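Local coordinates for protein bacterial leucyl aminopeptidase (Legionella pneumophila, PDB 6ESL) that probably removes amino acids, leucine among them, from the N-terminus of peptides as a zinc-dependent aminopeptidase of the M28 family, at residues 213-225 and 360-372. Numbering follows the deposited sequence.
With ZN (zinc ion), chain E; ZN (zinc ion), chain F.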
loop_
_atom_site.group_PDB
_atom_site.type_symbol
_atom_site.label_atom_id
_atom_site.label_comp_id
_atom_site.label_asym_id
_atom_site.label_seq_id
_atom_site.Cartn_x
_atom_site.Cartn_y
_atom_site.Cartn_z
ATOM N N LEU B 213 5.215 -26.132 16.086
ATOM C CA LEU B 213 5.680 -27.403 15.525
ATOM C C LEU B 213 5.652 -28.506 16.635
ATOM O O LEU B 213 5.406 -28.233 17.820
ATOM C CB LEU B 213 7.094 -27.263 14.947
ATOM C CG LEU B 213 7.442 -26.301 13.843
ATOM C CD1 LEU B 213 8.722 -26.670 13.187
ATOM C CD2 LEU B 213 6.268 -26.351 12.930
ATOM N N ASP B 214 5.943 -29.723 16.208
ATOM C CA ASP B 214 6.232 -30.815 17.099
ATOM C C ASP B 214 7.589 -30.742 17.772
ATOM O O ASP B 214 8.399 -29.862 17.502
ATOM C CB ASP B 214 6.113 -32.172 16.403
ATOM C CG ASP B 214 4.755 -32.412 15.800
ATOM O OD1 ASP B 214 3.763 -32.369 16.554
ATOM O OD2 ASP B 214 4.714 -32.595 14.546
ATOM N N GLY B 215 7.827 -31.680 18.721
ATOM C CA GLY B 215 9.027 -31.570 19.567
ATOM C C GLY B 215 8.815 -30.570 20.685
ATOM O O GLY B 215 7.720 -30.122 20.979
ATOM N N ARG B 216 9.924 -30.204 21.315
ATOM C CA ARG B 216 9.859 -29.225 22.374
ATOM C C ARG B 216 9.855 -27.842 21.762
ATOM O O ARG B 216 10.894 -27.327 21.346
ATOM C CB ARG B 216 11.107 -29.290 23.252
ATOM C CG ARG B 216 11.112 -28.292 24.398
ATOM C CD ARG B 216 9.940 -28.525 25.338
ATOM N NE ARG B 216 9.918 -27.562 26.434
ATOM C CZ ARG B 216 9.280 -26.397 26.393
ATOM N NH1 ARG B 216 8.607 -26.046 25.306
ATOM N NH2 ARG B 216 9.315 -25.581 27.438
ATOM N N MET B 217 8.676 -27.241 21.712
ATOM C CA MET B 217 8.512 -25.888 21.109
ATOM C C MET B 217 7.754 -24.981 22.033
ATOM O O MET B 217 6.545 -24.943 22.061
ATOM C CB MET B 217 7.751 -26.089 19.795
ATOM C CG MET B 217 8.481 -26.923 18.804
ATOM S SD MET B 217 9.835 -26.036 18.036
ATOM C CE MET B 217 10.736 -27.362 17.215
ATOM N N PRO B 218 8.485 -24.247 22.868
ATOM C CA PRO B 218 7.816 -23.211 23.680
ATOM C C PRO B 218 7.038 -22.160 22.865
ATOM O O PRO B 218 6.083 -21.575 23.354
ATOM C CB PRO B 218 8.968 -22.517 24.433
ATOM C CG PRO B 218 10.161 -23.302 24.130
ATOM C CD PRO B 218 9.942 -24.203 22.947
ATOM N N GLY B 219 7.457 -21.925 21.651
ATOM C CA GLY B 219 6.732 -21.011 20.779
ATOM C C GLY B 219 6.421 -19.674 21.345
ATOM O O GLY B 219 5.316 -19.194 21.231
ATOM N N ALA B 220 7.402 -19.067 22.005
ATOM C CA ALA B 220 7.135 -17.830 22.665
ATOM C C ALA B 220 6.783 -16.709 21.668
ATOM O O ALA B 220 5.780 -16.014 21.800
ATOM C CB ALA B 220 8.326 -17.480 23.557
ATOM N N GLY B 221 7.729 -16.445 20.789
ATOM C CA GLY B 221 7.559 -15.464 19.723
ATOM C C GLY B 221 6.505 -15.913 18.744
ATOM O O GLY B 221 5.512 -15.182 18.508
ATOM N N ASP B 222 6.711 -17.109 18.233
ATOM C CA ASP B 222 5.739 -17.638 17.303
ATOM C C ASP B 222 4.929 -18.772 17.813
ATOM O O ASP B 222 5.390 -19.909 17.806
ATOM C CB ASP B 222 6.607 -18.083 16.109
ATOM C CG ASP B 222 5.825 -18.513 14.900
ATOM O OD1 ASP B 222 4.619 -18.191 14.769
ATOM O OD2 ASP B 222 6.444 -19.191 14.063
ATOM N N ASP B 223 3.620 -18.539 18.095
ATOM C CA ASP B 223 2.927 -17.251 18.185
ATOM C C ASP B 223 2.243 -17.152 19.535
ATOM O O ASP B 223 1.131 -16.631 19.657
ATOM C CB ASP B 223 1.919 -17.081 17.075
ATOM C CG ASP B 223 1.305 -15.725 17.052
ATOM O OD1 ASP B 223 1.907 -14.745 17.513
ATOM O OD2 ASP B 223 0.184 -15.621 16.470
ATOM N N GLY B 224 2.992 -17.558 20.561
ATOM C CA GLY B 224 2.616 -17.271 21.924
ATOM C C GLY B 224 2.376 -15.778 22.141
ATOM O O GLY B 224 1.413 -15.375 22.754
ATOM N N SER B 225 3.318 -14.977 21.617
ATOM C CA SER B 225 3.294 -13.523 21.799
ATOM C C SER B 225 2.013 -12.951 21.219
ATOM O O SER B 225 1.300 -12.215 21.896
ATOM C CB SER B 225 4.538 -12.910 21.174
ATOM O OG SER B 225 4.598 -13.127 19.746
ATOM N N TYR B 360 15.209 -17.536 16.347
ATOM C CA TYR B 360 14.870 -18.674 17.170
ATOM C C TYR B 360 13.540 -19.309 16.883
ATOM O O TYR B 360 13.210 -20.313 17.400
ATOM C CB TYR B 360 14.974 -18.321 18.633
ATOM C CG TYR B 360 16.245 -17.632 18.962
ATOM C CD1 TYR B 360 17.439 -18.291 18.884
ATOM C CD2 TYR B 360 16.251 -16.310 19.319
ATOM C CE1 TYR B 360 18.610 -17.661 19.187
ATOM C CE2 TYR B 360 17.411 -15.661 19.619
ATOM C CZ TYR B 360 18.590 -16.343 19.556
ATOM O OH TYR B 360 19.730 -15.714 19.850
ATOM N N ILE B 361 12.837 -18.765 15.937
ATOM C CA ILE B 361 11.554 -19.263 15.524
ATOM C C ILE B 361 11.672 -20.731 15.036
ATOM O O ILE B 361 12.648 -21.112 14.436
ATOM C CB ILE B 361 11.071 -18.336 14.402
ATOM C CG1 ILE B 361 12.013 -18.354 13.225
ATOM C CG2 ILE B 361 10.756 -16.928 14.830
ATOM C CD1 ILE B 361 11.379 -17.607 12.081
ATOM N N HIS B 362 10.658 -21.517 15.356
ATOM C CA HIS B 362 10.567 -22.941 15.007
ATOM C C HIS B 362 11.650 -23.806 15.630
ATOM O O HIS B 362 12.061 -24.757 15.063
ATOM C CB HIS B 362 10.477 -23.215 13.482
ATOM C CG HIS B 362 9.371 -22.507 12.801
ATOM N ND1 HIS B 362 9.389 -22.226 11.464
ATOM C CD2 HIS B 362 8.205 -22.035 13.265
ATOM C CE1 HIS B 362 8.284 -21.610 11.134
ATOM N NE2 HIS B 362 7.547 -21.481 12.210
ATOM N N THR B 363 12.124 -23.421 16.800
ATOM C CA THR B 363 13.137 -24.156 17.545
ATOM C C THR B 363 12.801 -24.135 19.013
ATOM O O THR B 363 11.937 -23.428 19.423
ATOM C CB THR B 363 14.567 -23.577 17.439
ATOM O OG1 THR B 363 14.699 -22.406 18.239
ATOM C CG2 THR B 363 14.973 -23.276 16.022
ATOM N N SER B 364 13.459 -24.989 19.776
ATOM C CA SER B 364 13.307 -24.989 21.235
ATOM C C SER B 364 13.845 -23.769 21.873
ATOM O O SER B 364 13.558 -23.563 23.001
ATOM C CB SER B 364 14.094 -26.196 21.863
ATOM O OG SER B 364 13.575 -27.335 21.217
ATOM N N SER B 365 14.590 -22.949 21.170
ATOM C CA SER B 365 15.099 -21.715 21.781
ATOM C C SER B 365 14.140 -20.546 21.622
ATOM O O SER B 365 14.520 -19.442 21.931
ATOM C CB SER B 365 16.405 -21.356 21.117
ATOM O OG SER B 365 17.378 -22.270 21.451
ATOM N N ASP B 366 12.948 -20.763 21.075
ATOM C CA ASP B 366 12.001 -19.692 20.889
ATOM C C ASP B 366 11.351 -19.506 22.236
ATOM O O ASP B 366 10.254 -19.867 22.470
ATOM C CB ASP B 366 10.986 -19.962 19.765
ATOM C CG ASP B 366 9.980 -18.827 19.567
ATOM O OD1 ASP B 366 10.096 -17.761 20.158
ATOM O OD2 ASP B 366 9.040 -19.015 18.846
ATOM N N LYS B 367 12.113 -18.842 23.088
ATOM C CA LYS B 367 11.758 -18.599 24.465
ATOM C C LYS B 367 11.409 -17.173 24.837
ATOM O O LYS B 367 11.926 -16.244 24.308
ATOM C CB LYS B 367 12.890 -19.064 25.372
ATOM C CG LYS B 367 13.115 -20.552 25.385
ATOM C CD LYS B 367 14.280 -20.940 26.247
ATOM C CE LYS B 367 14.822 -22.279 25.835
ATOM N NZ LYS B 367 16.044 -22.694 26.557
ATOM N N MET B 368 10.642 -17.076 25.901
ATOM C CA MET B 368 10.090 -15.866 26.440
ATOM C C MET B 368 11.138 -14.799 26.784
ATOM O O MET B 368 10.956 -13.630 26.555
ATOM C CB MET B 368 9.470 -16.285 27.734
ATOM C CG MET B 368 8.307 -17.146 27.577
ATOM S SD MET B 368 7.720 -17.639 29.169
ATOM C CE MET B 368 7.073 -16.082 29.596
ATOM N N ASP B 369 12.264 -15.237 27.298
ATOM C CA ASP B 369 13.352 -14.375 27.702
ATOM C C ASP B 369 14.032 -13.591 26.606
ATOM O O ASP B 369 14.725 -12.669 26.901
ATOM C CB ASP B 369 14.343 -15.119 28.569
ATOM C CG ASP B 369 13.786 -15.420 29.925
ATOM O OD1 ASP B 369 12.774 -14.836 30.305
ATOM O OD2 ASP B 369 14.348 -16.250 30.626
ATOM N N LEU B 370 13.928 -14.042 25.366
ATOM C CA LEU B 370 14.436 -13.312 24.236
ATOM C C LEU B 370 13.449 -12.207 23.749
ATOM O O LEU B 370 13.800 -11.430 22.936
ATOM C CB LEU B 370 14.822 -14.290 23.144
ATOM C CG LEU B 370 15.807 -15.361 23.595
ATOM C CD1 LEU B 370 15.800 -16.597 22.749
ATOM C CD2 LEU B 370 17.218 -14.872 23.784
ATOM N N LEU B 371 12.226 -12.187 24.254
ATOM C CA LEU B 371 11.194 -11.225 23.889
ATOM C C LEU B 371 11.177 -9.922 24.688
ATOM O O LEU B 371 11.778 -9.847 25.700
ATOM C CB LEU B 371 9.815 -11.847 23.900
ATOM C CG LEU B 371 9.642 -13.201 23.219
ATOM C CD1 LEU B 371 8.213 -13.659 23.313
ATOM C CD2 LEU B 371 10.119 -13.167 21.797
ATOM N N ASN B 372 10.451 -8.930 24.212
ATOM C CA ASN B 372 10.367 -7.606 24.796
ATOM C C ASN B 372 8.888 -7.318 25.110
ATOM O O ASN B 372 7.993 -7.246 24.226
ATOM C CB ASN B 372 10.886 -6.639 23.778
ATOM C CG ASN B 372 10.924 -5.212 24.267
ATOM O OD1 ASN B 372 9.884 -4.539 24.392
ATOM N ND2 ASN B 372 12.164 -4.709 24.458
HETATM ZN ZN ZN E . 4.918 -19.626 12.151
HETATM ZN ZN ZN F . 3.474 -17.660 13.268
HETATM O O HOH W 1 9.097 -23.038 19.399
HETATM O O HOH W 2 8.569 -21.139 17.373
HETATM O O HOH W 3 5.139 -16.687 12.232
#
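The imidazole of His362 and the carboxylate of Asp222 meet beside the zinc ions, their planes 40° apart. Zinc ion E lies at the edge of the His362 ring, in its plane, but NE2 stays 3.2 Å from that zinc, longer than a usual coordination bond. The Leu213 side chain crosses that of His362 at about a right angle, its CD1 3.9 Å from His362 CB, and Asp65 of the second subunit is hydrogen-bonded to ND1 at the ring's far nitrogen. The Asp222 carboxylate bridges the metals: OD1 binds zinc ion F at 2.0 Å and OD2 binds zinc ion E at 2.5 Å. His209 and Asp284 complete the protein ligands of zinc ion F, and Glu257 joins Asp222 on zinc ion E.

Behind the metals, the Asp366 carboxylate faces the first turn of helix 220-239. A fully extended first torsion (chi1 180°) carries the buried group to the N-terminal end of the helix, where OD1 accepts Gly221 N at 2.8 Å and OD2 takes Asp222 N on its syn lone pair in a nearly straight bond (170°). The Asp366 carbonyl O also accepts Ala220 N, so one residue receives three successive helix N-H groups; this amide end probably stabilises its negative charge. A water joins His362 N to Asp366 OD2. Ala220 CB packs 3.8 Å from Leu371 CD1, and the Pro218 ring lies alongside the backbone of Ser364 and Asp366. Farther out, Ser364 OG donates to Arg216 O at 2.7 Å, while Met217 folds back, bent at chi2, bringing SD to Thr363 O. The bridging aspartate, followed by a cis peptide to Asp223 at the start of a helix, is characteristic of the dinuclear zinc site of M28 aminopeptidases.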